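Local coordinates for putative lipoprotein (Parabacteroides distasonis ATCC 8503, PDB 3JX8), which is of unproven function but is probably a surface-anchored lipoprotein with an adhesin-like beta-helical head, perhaps serving attachment or lipid binding, at residues K5-N10 with N80-R85; S21-I26 with G64-Y69; I26-S31 with G107-S112; S46-E51 with P86-I91; L101-S106 with I122-S127. All coordinates share one frame; numbering follows the deposited sequence. Where two conformers were deposited one is given.

Contact 1 of 5, residues K5-N10 with N80-R85; sequences KRIDGN and NSYDLR
A small two-stranded parallel sheet, separate from the large sheets of the fold, joins Arg6, Ile7 and Asp8 to Asp83, Leu84 and Arg85. Its ladder starts with Asp83 N on Lys5 O (2.7 Å), continues through Ile7 N to Asp83 O and Arg85 N to Ile7 O, and closes with Gly9 N on Arg85 O. On the charged face the guanidinium groups of Arg6 and Arg85 stack, planes 25° apart, with Arg85 NH1 over the centre of the Arg6 group and 3.4 Å from Arg6 CZ. An aspartate on each strand probably offsets the two like charges. Arg6 directs both NE and NH2 at the single atom Asp8 OD1, with NE at 2.8 Å, whereas Arg85 spreads NE and NH2 over OD1 and OD2 of Asp83. The bend in Arg85 at chi2 (-62°) folds its end back to that carboxylate. On the other face Ile7 CG1 touches Leu84 CD2 (4.0 Å) and, at a similar distance, Tyr82 CD1, while Tyr56 packs against all three side chains. The result is a short parallel sheet at the surface, with an arginine stack flanked by intra-strand salt bridges on one face and an apolar patch on the other.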
# COMPACT_ATOMS: atom_id res chain seq x y z
N LYS A 5 -18.07 24.76 3.80
CA LYS A 5 -17.63 23.46 3.25
C LYS A 5 -18.74 22.40 3.10
O LYS A 5 -18.76 21.69 2.09
CB LYS A 5 -16.46 22.88 4.06
CG LYS A 5 -15.79 21.65 3.40
CD LYS A 5 -14.40 21.41 3.97
CE LYS A 5 -13.81 20.11 3.49
NZ LYS A 5 -12.32 20.05 3.62
N ARG A 6 -19.62 22.27 4.09
CA ARG A 6 -20.68 21.23 4.03
C ARG A 6 -21.99 21.75 3.45
O ARG A 6 -22.49 22.75 3.90
CB ARG A 6 -20.94 20.67 5.41
CG ARG A 6 -22.09 19.69 5.48
CD ARG A 6 -22.37 19.27 6.89
NE ARG A 6 -23.67 18.64 7.03
CZ ARG A 6 -24.09 17.98 8.11
NH1 ARG A 6 -23.30 17.84 9.19
NH2 ARG A 6 -25.29 17.43 8.12
N ILE A 7 -22.56 21.07 2.47
CA ILE A 7 -23.82 21.52 1.87
C ILE A 7 -24.82 20.38 1.97
O ILE A 7 -24.59 19.30 1.45
CB ILE A 7 -23.69 21.95 0.39
CG1 ILE A 7 -22.40 22.77 0.12
CG2 ILE A 7 -24.95 22.69 -0.05
CD1 ILE A 7 -22.40 24.21 0.64
N ASP A 8 -25.92 20.61 2.67
CA ASP A 8 -26.94 19.57 2.81
C ASP A 8 -27.93 19.66 1.67
O ASP A 8 -28.29 20.74 1.25
CB ASP A 8 -27.66 19.70 4.14
CG ASP A 8 -26.74 19.46 5.33
OD1 ASP A 8 -25.90 18.55 5.26
OD2 ASP A 8 -26.84 20.19 6.32
N GLY A 9 -28.36 18.50 1.19
CA GLY A 9 -29.41 18.43 0.18
C GLY A 9 -30.70 18.96 0.73
O GLY A 9 -31.06 18.64 1.85
N ASN A 10 -31.41 19.77 -0.06
CA ASN A 10 -32.65 20.38 0.40
C ASN A 10 -33.84 19.42 0.34
O ASN A 10 -34.93 19.81 0.66
CB ASN A 10 -32.96 21.68 -0.35
CG ASN A 10 -33.41 21.47 -1.82
OD1 ASN A 10 -33.42 20.36 -2.35
ND2 ASN A 10 -33.74 22.57 -2.47
N ASN A 80 -9.34 22.41 -1.39
CA ASN A 80 -10.40 21.55 -0.87
C ASN A 80 -11.68 21.71 -1.65
O ASN A 80 -11.86 22.69 -2.35
CB ASN A 80 -10.70 21.83 0.61
CG ASN A 80 -10.36 23.23 1.02
OD1 ASN A 80 -9.55 23.42 1.94
ND2 ASN A 80 -10.90 24.23 0.29
N SER A 81 -12.56 20.75 -1.48
CA SER A 81 -13.82 20.74 -2.21
C SER A 81 -14.97 20.65 -1.23
O SER A 81 -14.75 20.49 -0.02
CB SER A 81 -13.80 19.59 -3.21
OG SER A 81 -13.55 18.40 -2.53
N TYR A 82 -16.19 20.84 -1.74
CA TYR A 82 -17.39 20.82 -0.91
C TYR A 82 -17.70 19.41 -0.42
O TYR A 82 -17.48 18.44 -1.11
CB TYR A 82 -18.61 21.34 -1.65
CG TYR A 82 -18.51 22.78 -2.01
CD1 TYR A 82 -18.79 23.77 -1.08
CD2 TYR A 82 -18.08 23.16 -3.27
CE1 TYR A 82 -18.67 25.10 -1.40
CE2 TYR A 82 -17.97 24.50 -3.61
CZ TYR A 82 -18.27 25.46 -2.66
OH TYR A 82 -18.17 26.79 -2.97
N ASP A 83 -18.25 19.35 0.77
CA ASP A 83 -18.73 18.14 1.40
C ASP A 83 -20.27 18.10 1.22
O ASP A 83 -21.02 18.75 1.95
CB ASP A 83 -18.34 18.23 2.86
CG ASP A 83 -18.88 17.10 3.71
OD1 ASP A 83 -19.37 16.07 3.17
OD2 ASP A 83 -18.80 17.28 4.94
N LEU A 84 -20.71 17.37 0.22
CA LEU A 84 -22.11 17.37 -0.15
C LEU A 84 -22.82 16.26 0.63
O LEU A 84 -22.31 15.16 0.75
CB LEU A 84 -22.26 17.16 -1.66
CG LEU A 84 -21.45 18.13 -2.55
CD1 LEU A 84 -21.72 17.88 -4.02
CD2 LEU A 84 -21.72 19.55 -2.23
N ARG A 85 -23.99 16.57 1.18
CA ARG A 85 -24.79 15.57 1.87
C ARG A 85 -26.15 15.45 1.16
O ARG A 85 -27.12 16.08 1.60
CB ARG A 85 -24.99 15.95 3.34
CG ARG A 85 -23.72 16.23 4.11
CD ARG A 85 -22.82 15.04 4.18
NE ARG A 85 -21.63 15.37 4.95
CZ ARG A 85 -21.55 15.42 6.29
NH1 ARG A 85 -22.59 15.14 7.06
NH2 ARG A 85 -20.41 15.75 6.88

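Contact 2 of 5, residues S21-I26 with G64-Y69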
# COMPACT_ATOMS: atom_id res chain seq x y z
N SER A 21 -20.40 14.03 -25.05
CA SER A 21 -19.75 13.18 -26.06
C SER A 21 -19.38 11.86 -25.43
O SER A 21 -19.40 11.70 -24.21
CB SER A 21 -18.41 13.77 -26.50
OG SER A 21 -18.56 15.12 -26.86
N ASP A 22 -18.94 10.94 -26.29
CA ASP A 22 -18.39 9.69 -25.83
C ASP A 22 -17.18 9.91 -24.95
O ASP A 22 -16.51 10.93 -25.03
CB ASP A 22 -17.96 8.81 -27.01
CG ASP A 22 -17.75 7.35 -26.59
OD1 ASP A 22 -18.52 6.84 -25.75
OD2 ASP A 22 -16.84 6.71 -27.10
N TYR A 23 -16.93 8.93 -24.10
CA TYR A 23 -15.80 8.95 -23.21
C TYR A 23 -15.34 7.53 -23.05
O TYR A 23 -16.12 6.61 -23.18
CB TYR A 23 -16.22 9.55 -21.85
CG TYR A 23 -17.36 8.83 -21.13
CD1 TYR A 23 -17.11 7.78 -20.27
CD2 TYR A 23 -18.69 9.23 -21.31
CE1 TYR A 23 -18.15 7.13 -19.60
CE2 TYR A 23 -19.74 8.61 -20.62
CZ TYR A 23 -19.46 7.55 -19.77
OH TYR A 23 -20.48 6.92 -19.09
N ASP A 24 -14.06 7.36 -22.78
CA ASP A 24 -13.50 6.06 -22.52
C ASP A 24 -12.92 5.98 -21.13
O ASP A 24 -12.31 4.98 -20.76
CB ASP A 24 -12.43 5.71 -23.57
CG ASP A 24 -11.23 6.64 -23.54
OD1 ASP A 24 -11.12 7.52 -22.65
OD2 ASP A 24 -10.37 6.48 -24.44
N GLU A 25 -13.12 7.03 -20.35
CA GLU A 25 -12.56 7.11 -19.01
C GLU A 25 -13.51 7.88 -18.09
O GLU A 25 -14.20 8.81 -18.55
CB GLU A 25 -11.20 7.75 -19.13
CG GLU A 25 -10.47 7.94 -17.86
CD GLU A 25 -9.09 8.55 -18.07
OE1 GLU A 25 -8.44 8.23 -19.12
OE2 GLU A 25 -8.67 9.34 -17.16
N ILE A 26 -13.59 7.47 -16.82
CA ILE A 26 -14.46 8.09 -15.80
C ILE A 26 -13.64 8.49 -14.58
O ILE A 26 -12.92 7.66 -14.03
CB ILE A 26 -15.58 7.14 -15.32
CG1 ILE A 26 -16.56 6.80 -16.46
CG2 ILE A 26 -16.34 7.77 -14.13
CD1 ILE A 26 -17.58 5.65 -16.10
N GLY A 64 -12.43 13.28 -23.68
CA GLY A 64 -12.84 11.90 -23.62
C GLY A 64 -12.96 11.27 -22.26
O GLY A 64 -12.95 10.04 -22.16
N THR A 65 -13.09 12.10 -21.22
CA THR A 65 -13.28 11.65 -19.85
C THR A 65 -14.53 12.25 -19.22
O THR A 65 -14.71 13.46 -19.23
CB THR A 65 -12.06 12.04 -18.99
OG1 THR A 65 -10.90 11.42 -19.56
CG2 THR A 65 -12.20 11.57 -17.55
N LEU A 66 -15.39 11.38 -18.68
CA LEU A 66 -16.52 11.77 -17.89
C LEU A 66 -16.01 12.12 -16.50
O LEU A 66 -15.37 11.31 -15.82
CB LEU A 66 -17.58 10.65 -17.82
CG LEU A 66 -18.75 10.90 -16.86
CD1 LEU A 66 -19.59 12.09 -17.31
CD2 LEU A 66 -19.60 9.63 -16.69
N LYS A 67 -16.31 13.34 -16.08
CA LYS A 67 -15.89 13.85 -14.81
C LYS A 67 -17.10 14.26 -14.00
O LYS A 67 -17.88 15.14 -14.44
CB LYS A 67 -15.01 15.07 -15.06
CG LYS A 67 -13.73 14.74 -15.80
CD LYS A 67 -13.01 16.03 -16.18
CE LYS A 67 -11.73 15.75 -16.96
NZ LYS A 67 -10.77 16.93 -16.96
N ILE A 68 -17.27 13.62 -12.83
CA ILE A 68 -18.34 13.92 -11.88
C ILE A 68 -17.70 14.04 -10.50
O ILE A 68 -17.20 13.06 -9.94
CB ILE A 68 -19.46 12.83 -11.89
CG1 ILE A 68 -20.15 12.83 -13.25
CG2 ILE A 68 -20.50 13.07 -10.76
CD1 ILE A 68 -21.18 11.72 -13.46
N TYR A 69 -17.69 15.24 -9.94
CA TYR A 69 -17.13 15.43 -8.61
C TYR A 69 -17.55 16.77 -8.04
O TYR A 69 -17.92 17.67 -8.80
CB TYR A 69 -15.60 15.35 -8.69
CG TYR A 69 -14.99 16.24 -9.72
CD1 TYR A 69 -14.76 17.57 -9.44
CD2 TYR A 69 -14.60 15.77 -10.95
CE1 TYR A 69 -14.21 18.41 -10.36
CE2 TYR A 69 -14.03 16.64 -11.90
CZ TYR A 69 -13.86 17.95 -11.59
OH TYR A 69 -13.31 18.84 -12.48
O HOH W 1 -10.05 10.15 -21.87
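Ile26 pairs in parallel with Leu66, with Leu66 N bonded to Glu25 O at 2.8 Å and, where the strands begin, Asp24 N bonded to Gly64 O at 3.0 Å. Gly64 takes a positive phi (65°) as the chain enters strand 65-70, and its carbonyl is turned toward the backbone of Tyr23 and Asp24. The main side-chain meeting is a CH-pi contact: Leu66 CB stands over the face of the Tyr23 ring, 3.7 Å from its centroid and almost on the ring normal. Further along the same face Leu66 CD2 reaches Tyr23 CZ, also at 3.7 Å. With CG of Tyr23 held between its backbone N and carbonyl carbon (chi1 58°), the ring lies alongside the leucine, and its hydroxyl is bonded to Ser93. Ile26 flanks Leu66 on the same side, its CG1 4.2 Å from Leu66 CD2. On the other side of the strands a water ties the segments together, donating to Asp24 OD1 (2.9 Å) and accepting from Thr65 OG1 (2.8 Å). The extended chain of Glu25 passes across Thr65 there. Val61 and Phe34 add to the apolar side. Strand 65-70 thus runs parallel to strand 25-29, and Tyr23, Ile26 and Leu66 lie on the face toward strand 33-38, consistent with the first strands of a beta-helical wall.

Contact 3 of 5, residues I26-S31 with G107-S112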
# COMPACT_ATOMS: atom_id res chain seq x y z
N ILE A 26 -13.59 7.47 -16.82
CA ILE A 26 -14.46 8.09 -15.80
C ILE A 26 -13.64 8.49 -14.58
O ILE A 26 -12.92 7.66 -14.03
CB ILE A 26 -15.58 7.14 -15.32
CG1 ILE A 26 -16.56 6.80 -16.46
CG2 ILE A 26 -16.34 7.77 -14.13
CD1 ILE A 26 -17.58 5.65 -16.10
N THR A 27 -13.77 9.75 -14.17
CA THR A 27 -13.32 10.24 -12.88
C THR A 27 -14.59 10.52 -12.10
O THR A 27 -15.32 11.44 -12.45
CB THR A 27 -12.57 11.57 -13.01
OG1 THR A 27 -11.36 11.33 -13.70
CG2 THR A 27 -12.22 12.13 -11.65
N PHE A 28 -14.83 9.75 -11.05
CA PHE A 28 -16.06 9.87 -10.25
C PHE A 28 -15.70 10.01 -8.80
O PHE A 28 -15.14 9.10 -8.22
CB PHE A 28 -16.90 8.62 -10.43
CG PHE A 28 -18.00 8.47 -9.42
CD1 PHE A 28 -18.83 9.54 -9.10
CD2 PHE A 28 -18.25 7.23 -8.84
CE1 PHE A 28 -19.85 9.40 -8.15
CE2 PHE A 28 -19.28 7.07 -7.89
CZ PHE A 28 -20.08 8.17 -7.56
N VAL A 29 -16.02 11.13 -8.19
CA VAL A 29 -15.78 11.33 -6.78
C VAL A 29 -17.12 11.57 -6.14
O VAL A 29 -17.86 12.47 -6.56
CB VAL A 29 -14.93 12.58 -6.55
CG1 VAL A 29 -14.75 12.84 -5.02
CG2 VAL A 29 -13.63 12.50 -7.37
N GLY A 30 -17.41 10.83 -5.09
CA GLY A 30 -18.66 11.05 -4.36
C GLY A 30 -19.37 9.79 -3.92
O GLY A 30 -18.85 8.67 -4.04
N SER A 31 -20.58 10.01 -3.40
CA SER A 31 -21.34 8.97 -2.70
C SER A 31 -22.49 8.41 -3.51
O SER A 31 -23.27 7.63 -2.96
CB SER A 31 -21.89 9.54 -1.38
OG SER A 31 -22.91 10.52 -1.62
N GLY A 107 -19.19 6.00 -2.53
CA GLY A 107 -20.24 5.61 -3.44
C GLY A 107 -20.17 4.18 -3.94
O GLY A 107 -19.33 3.37 -3.52
N SER A 108 -21.08 3.86 -4.85
CA SER A 108 -21.16 2.54 -5.40
C SER A 108 -21.22 2.62 -6.92
O SER A 108 -22.02 3.33 -7.49
CB SER A 108 -22.37 1.86 -4.79
OG SER A 108 -22.68 0.71 -5.51
N PHE A 109 -20.32 1.93 -7.59
CA PHE A 109 -20.24 1.95 -9.02
C PHE A 109 -20.52 0.54 -9.53
O PHE A 109 -19.78 -0.37 -9.18
CB PHE A 109 -18.86 2.39 -9.45
CG PHE A 109 -18.73 2.59 -10.91
CD1 PHE A 109 -18.59 1.50 -11.76
CD2 PHE A 109 -18.76 3.87 -11.45
CE1 PHE A 109 -18.44 1.68 -13.13
CE2 PHE A 109 -18.64 4.06 -12.83
CZ PHE A 109 -18.50 2.96 -13.67
N ILE A 110 -21.57 0.38 -10.33
CA ILE A 110 -22.09 -0.95 -10.73
C ILE A 110 -22.27 -1.09 -12.24
O ILE A 110 -22.90 -0.23 -12.85
CB ILE A 110 -23.47 -1.22 -10.06
CG1 ILE A 110 -23.30 -1.11 -8.53
CG2 ILE A 110 -24.02 -2.59 -10.44
CD1 ILE A 110 -24.59 -1.36 -7.72
N ILE A 111 -21.70 -2.15 -12.82
CA ILE A 111 -21.91 -2.54 -14.22
C ILE A 111 -22.68 -3.85 -14.17
O ILE A 111 -22.22 -4.80 -13.53
CB ILE A 111 -20.59 -2.77 -14.97
CG1 ILE A 111 -19.75 -1.51 -14.95
CG2 ILE A 111 -20.85 -3.23 -16.40
CD1 ILE A 111 -18.51 -1.60 -15.82
N SER A 112 -23.84 -3.90 -14.84
CA SER A 112 -24.73 -5.06 -14.71
C SER A 112 -24.92 -5.95 -15.92
O SER A 112 -25.35 -7.09 -15.76
CB SER A 112 -26.12 -4.61 -14.26
OG SER A 112 -26.11 -4.25 -12.89
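Gly107 N donates to Gly30 O at 3.1 Å in the one hydrogen bond between these segments, and the bond is weak, bent to 121° at the hydrogen. It forms where one chain leaves strand 25-29 and the other is about to enter strand 108-111: Ser31 C lies 3.6 Å from Gly107 CA, an approach eased by the lack of a side chain on Gly107. Gly30 has the positive phi that turns the chain out of strand 25-29. Away from this turn the backbones diverge, so that the CA atoms of Phe28 and Phe109 stand 9.0 Å apart and side chains bridge the interval. Phe109 presents its ring edge to both apolar partners. Ile26 comes from the opposite direction, its CD1 lying near the plane of the Phe109 ring, 3.7 Å from Phe109 CZ. The ethyl arm of Ile26 is stretched out (chi2 170°), which carries that methyl across the gap between the sheets. Phe28 CD2 approaches Phe109 CD2 more loosely, at 4.3 Å, again near the plane of the Phe109 ring. Phe34 meets both aromatic rings, edge-to-face with Phe28 and at about 45° with Phe109, while Leu101 and Tyr36 also pack on Phe109. On the outer side of strand 25-29, Thr27 and Val29 lie against Met241 and Gly242 of the second subunit. These are facing walls joined mainly by apolar and aromatic side chains, meeting through backbone at a glycine-bearing corner, as in the interior of a beta-helix.

Contact 4 of 5, residues S46-E51 with P86-I91; sequences SVTIDE and PTVYKI
Thr48 and Lys90 form an antiparallel hydrogen-bonded pair, with Thr48 N on Lys90 O at 2.8 Å and Lys90 N returning to Thr48 O at 3.0 Å. Val47 faces Ile91 in a non-hydrogen-bonded pair, and the CA hydrogens of Val47 and Ile91 point at Lys90 O and Ser46 O. A second set of polar contacts is made by the Asp50 carboxylate beyond the ladder. Its OD1 takes Thr87 N on the syn side at 2.7 Å, and Val88 N adds a long, weak bond to the same atom. Its OD2 accepts from Thr87 OG1 over a very short distance, whose exact value is doubtful, and also from Gly11 N. In the fold, strand 44-50 lies between strands 13-17 and 89-95 at the N-terminal end of the beta-helix, and the antiparallel pairing here contrasts with the parallel stacking that builds most of the body. The apolar contacts gather on the face of Ile49 and Tyr89. Ile49 CD1 sits over the middle of the Tyr89 ring, 3.5 Å from its centroid and 8° off the normal, in a CH-pi contact. CG1 of Ile49 is anti to its backbone N (chi1 -160°), which brings the methyl onto the ring and leaves CG1 itself 3.8 Å from Pro86 CB. Val47 CG1 approaches the same ring at its edge, 4.0 Å from Tyr89 CE1, and Ile68 packs on both Tyr89 and Ile91.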
# COMPACT_ATOMS: atom_id res chain seq x y z
N SER A 46 -27.27 10.81 -17.13
CA SER A 46 -28.33 11.34 -16.30
C SER A 46 -27.89 11.34 -14.83
O SER A 46 -27.32 10.37 -14.36
CB SER A 46 -29.57 10.45 -16.47
OG SER A 46 -30.52 10.70 -15.46
N VAL A 47 -28.19 12.43 -14.12
CA VAL A 47 -27.84 12.59 -12.71
C VAL A 47 -29.08 13.06 -11.94
O VAL A 47 -29.77 14.01 -12.37
CB VAL A 47 -26.73 13.65 -12.51
CG1 VAL A 47 -26.44 13.85 -11.00
CG2 VAL A 47 -25.47 13.28 -13.28
N THR A 48 -29.36 12.39 -10.82
CA THR A 48 -30.43 12.76 -9.92
C THR A 48 -29.81 13.10 -8.57
O THR A 48 -29.13 12.28 -7.94
CB THR A 48 -31.41 11.61 -9.76
OG1 THR A 48 -31.93 11.24 -11.05
CG2 THR A 48 -32.57 11.99 -8.80
N ILE A 49 -30.05 14.32 -8.10
CA ILE A 49 -29.55 14.76 -6.79
C ILE A 49 -30.47 15.88 -6.29
O ILE A 49 -31.21 16.49 -7.09
CB ILE A 49 -28.04 15.21 -6.91
CG1 ILE A 49 -27.35 15.20 -5.53
CG2 ILE A 49 -27.88 16.58 -7.61
CD1 ILE A 49 -25.82 15.25 -5.61
N ASP A 50 -30.44 16.15 -4.99
CA ASP A 50 -31.15 17.30 -4.46
C ASP A 50 -30.85 18.51 -5.35
O ASP A 50 -29.69 18.78 -5.68
CB ASP A 50 -30.76 17.59 -3.01
CG ASP A 50 -30.95 16.37 -2.09
OD1 ASP A 50 -30.20 15.40 -2.27
OD2 ASP A 50 -31.83 16.39 -1.19
N GLU A 51 -31.90 19.24 -5.72
CA GLU A 51 -31.80 20.30 -6.72
C GLU A 51 -30.72 21.32 -6.37
O GLU A 51 -30.04 21.86 -7.25
CB GLU A 51 -33.14 20.99 -6.94
CG GLU A 51 -33.64 21.75 -5.72
CD GLU A 51 -35.09 22.23 -5.83
OE1 GLU A 51 -35.66 22.33 -6.95
OE2 GLU A 51 -35.63 22.54 -4.75
N PRO A 86 -26.21 14.68 0.07
CA PRO A 86 -27.47 14.50 -0.62
C PRO A 86 -28.43 13.61 0.13
O PRO A 86 -28.01 12.81 0.95
CB PRO A 86 -27.06 13.83 -1.95
CG PRO A 86 -25.77 13.24 -1.70
CD PRO A 86 -25.10 14.06 -0.66
N THR A 87 -29.73 13.79 -0.11
CA THR A 87 -30.74 12.86 0.37
C THR A 87 -30.94 11.75 -0.67
O THR A 87 -31.39 10.68 -0.33
CB THR A 87 -32.06 13.56 0.73
OG1 THR A 87 -32.63 14.16 -0.43
CG2 THR A 87 -31.83 14.64 1.78
N VAL A 88 -30.58 12.00 -1.93
CA VAL A 88 -30.70 11.02 -3.02
C VAL A 88 -29.58 11.37 -3.98
O VAL A 88 -29.37 12.55 -4.23
CB VAL A 88 -32.02 11.20 -3.84
CG1 VAL A 88 -32.13 10.11 -4.93
CG2 VAL A 88 -33.22 11.16 -2.96
N TYR A 89 -28.89 10.39 -4.53
CA TYR A 89 -27.82 10.67 -5.48
C TYR A 89 -27.60 9.45 -6.34
O TYR A 89 -27.08 8.44 -5.87
CB TYR A 89 -26.55 11.13 -4.75
CG TYR A 89 -25.43 11.68 -5.61
CD1 TYR A 89 -25.59 11.99 -6.97
CD2 TYR A 89 -24.18 11.92 -5.04
CE1 TYR A 89 -24.54 12.50 -7.72
CE2 TYR A 89 -23.13 12.45 -5.80
CZ TYR A 89 -23.32 12.72 -7.13
OH TYR A 89 -22.28 13.25 -7.84
N LYS A 90 -28.06 9.54 -7.59
CA LYS A 90 -28.03 8.44 -8.54
C LYS A 90 -27.49 8.96 -9.86
O LYS A 90 -27.82 10.09 -10.28
CB LYS A 90 -29.43 7.89 -8.78
CG LYS A 90 -30.05 7.27 -7.55
CD LYS A 90 -31.38 6.55 -7.83
CE LYS A 90 -32.54 7.50 -7.95
NZ LYS A 90 -33.81 6.79 -8.29
N ILE A 91 -26.66 8.14 -10.50
CA ILE A 91 -26.09 8.48 -11.78
C ILE A 91 -26.30 7.28 -12.71
O ILE A 91 -26.08 6.13 -12.32
CB ILE A 91 -24.57 8.76 -11.67
CG1 ILE A 91 -24.32 9.88 -10.65
CG2 ILE A 91 -23.98 9.07 -13.07
CD1 ILE A 91 -22.85 10.06 -10.21

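Contact 5 of 5, residues L101-S106 with I122-S127; sequences LNTVGS and INMAGS. With SO4 (sulfate ion), chain H.
Two adjacent parallel strands in the stacked wall of a beta-helix meet here, Leu101 to Ser106 lying level, residue for residue, with Ile122 to Ser127. The ladder runs from Asn123 N on Leu101 O (2.7 Å) through Thr103 N to Asn123 O and Ala125 N to Thr103 O, ending with Gly105 N on Ala125 O. On one face of the ladder the amides of Asn102 and Asn123 lie side by side, pointing the same way, with planes 15° apart. Asn123 ND2 donates to Asn102 OD1 at 3.0 Å, from a position tilted out of that carbonyl plane. The row continues as Asn144 ND2 donates to Asn123 OD1, while Glu100 and Glu121 take the ND2 groups of Asn102 and Asn123. On the opposite face Leu101 CD2 meets Ile122 CG2 (4.1 Å), and Thr103 CG2 touches Met124 CB at 3.7 Å. Met124, present as selenomethionine, is bent along its chain, so that its CE returns to Thr103 CG2 and to Gly105 O, 3.7 Å from the latter. At the strand ends both chains turn through a Gly-Ser pair. The first pair holds a sulfate, probably from the crystallisation liquor: Ser106 N points almost straight at its O1 (2.7 Å) and Ser106 OG donates to its O3 (2.8 Å). Gly105 CA comes within 3.2 Å of sulfate O1. Aligned side-chain amides thus extend the backbone bonding from rung to rung, while this turn contributes one backbone N-H and one hydroxyl to an anion that the preceding Gly30-Ser31 turn also lies close to.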
# COMPACT_ATOMS: atom_id res chain seq x y z
N LEU A 101 -11.56 3.52 -14.99
CA LEU A 101 -12.40 4.07 -13.96
C LEU A 101 -11.51 4.49 -12.77
O LEU A 101 -10.75 3.68 -12.21
CB LEU A 101 -13.39 3.02 -13.47
CG LEU A 101 -14.25 3.46 -12.28
CD1 LEU A 101 -15.10 4.67 -12.67
CD2 LEU A 101 -15.12 2.31 -11.75
N ASN A 102 -11.65 5.75 -12.38
CA ASN A 102 -11.02 6.29 -11.21
C ASN A 102 -12.16 6.76 -10.36
O ASN A 102 -12.83 7.73 -10.71
CB ASN A 102 -10.09 7.43 -11.59
CG ASN A 102 -8.86 6.93 -12.35
OD1 ASN A 102 -8.06 6.17 -11.81
ND2 ASN A 102 -8.73 7.30 -13.62
N THR A 103 -12.41 6.04 -9.28
CA THR A 103 -13.48 6.34 -8.38
C THR A 103 -12.94 6.56 -6.95
O THR A 103 -12.02 5.84 -6.49
CB THR A 103 -14.54 5.23 -8.44
OG1 THR A 103 -15.66 5.63 -7.67
CG2 THR A 103 -14.04 3.92 -7.92
N VAL A 104 -13.46 7.58 -6.27
CA VAL A 104 -13.00 7.98 -4.95
C VAL A 104 -14.21 8.33 -4.11
O VAL A 104 -15.03 9.18 -4.50
CB VAL A 104 -12.05 9.22 -4.99
CG1 VAL A 104 -11.58 9.59 -3.57
CG2 VAL A 104 -10.83 8.99 -5.96
N GLY A 105 -14.34 7.69 -2.95
CA GLY A 105 -15.39 8.04 -2.04
C GLY A 105 -16.10 6.83 -1.49
O GLY A 105 -15.58 5.72 -1.49
N SER A 106 -17.28 7.09 -0.99
CA SER A 106 -18.10 6.11 -0.34
C SER A 106 -19.21 5.61 -1.26
O SER A 106 -20.07 4.90 -0.80
CB SER A 106 -18.75 6.74 0.89
OG SER A 106 -19.66 7.75 0.43
N ILE A 122 -9.74 -0.63 -13.24
CA ILE A 122 -10.55 -0.04 -12.16
C ILE A 122 -9.64 0.41 -11.01
O ILE A 122 -8.87 -0.40 -10.46
CB ILE A 122 -11.53 -1.07 -11.60
CG1 ILE A 122 -12.42 -1.59 -12.71
CG2 ILE A 122 -12.40 -0.46 -10.51
CD1 ILE A 122 -13.56 -2.34 -12.18
N ASN A 123 -9.71 1.70 -10.68
CA ASN A 123 -8.94 2.29 -9.57
C ASN A 123 -9.92 2.93 -8.59
O ASN A 123 -10.64 3.86 -8.94
CB ASN A 123 -7.96 3.33 -10.07
CG ASN A 123 -6.96 2.78 -11.09
OD1 ASN A 123 -6.23 1.83 -10.81
ND2 ASN A 123 -6.89 3.42 -12.24
N MSE A 124 -9.97 2.40 -7.38
CA MSE A 124 -10.79 2.94 -6.31
C MSE A 124 -9.99 3.39 -5.06
O MSE A 124 -9.12 2.66 -4.59
CB MSE A 124 -11.76 1.89 -5.87
CG MSE A 124 -12.15 2.04 -4.35
SE MSE A 124 -13.97 1.64 -4.38
CE MSE A 124 -14.68 3.52 -4.28
N ALA A 125 -10.30 4.58 -4.54
CA ALA A 125 -9.81 5.01 -3.24
C ALA A 125 -11.02 5.29 -2.35
O ALA A 125 -11.95 6.00 -2.75
CB ALA A 125 -8.90 6.25 -3.38
N GLY A 126 -11.03 4.70 -1.16
CA GLY A 126 -12.05 4.96 -0.17
C GLY A 126 -12.81 3.75 0.34
O GLY A 126 -12.37 2.60 0.25
N SER A 127 -13.99 4.05 0.91
CA SER A 127 -14.81 3.11 1.63
C SER A 127 -15.91 2.55 0.78
O SER A 127 -16.64 1.68 1.22
CB SER A 127 -15.43 3.80 2.82
OG SER A 127 -16.23 4.92 2.37
S SO4 H . -18.06 10.62 -0.20
O1 SO4 H . -18.11 9.63 -1.28
O2 SO4 H . -19.08 11.68 -0.44
O3 SO4 H . -18.30 10.04 1.14
O4 SO4 H . -16.73 11.23 -0.17

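In the fold
All five contacts belong to the N-terminal half of an elongated beta-helix. Contacts 2, 3 and 5 share one wall, in which strands 65-70, 25-29, 100-104 and 120-125 are successive neighbours; contacts 2 and 3 both use Ile26. Contact 3 spans from this wall to strand 108-111 opposite, its centre about 7 Å from that of contact 5. Contact 4 lies at the N-terminal end, about 13 Å from contact 3 between centres, and contact 1 lies beside it at a similar distance, touching it through Asn10 and Glu51. Along the chain contacts 1 and 4 interleave, and contact 5 opens after both have closed, so the early segments probably close off the start of the solenoid that later rungs extend.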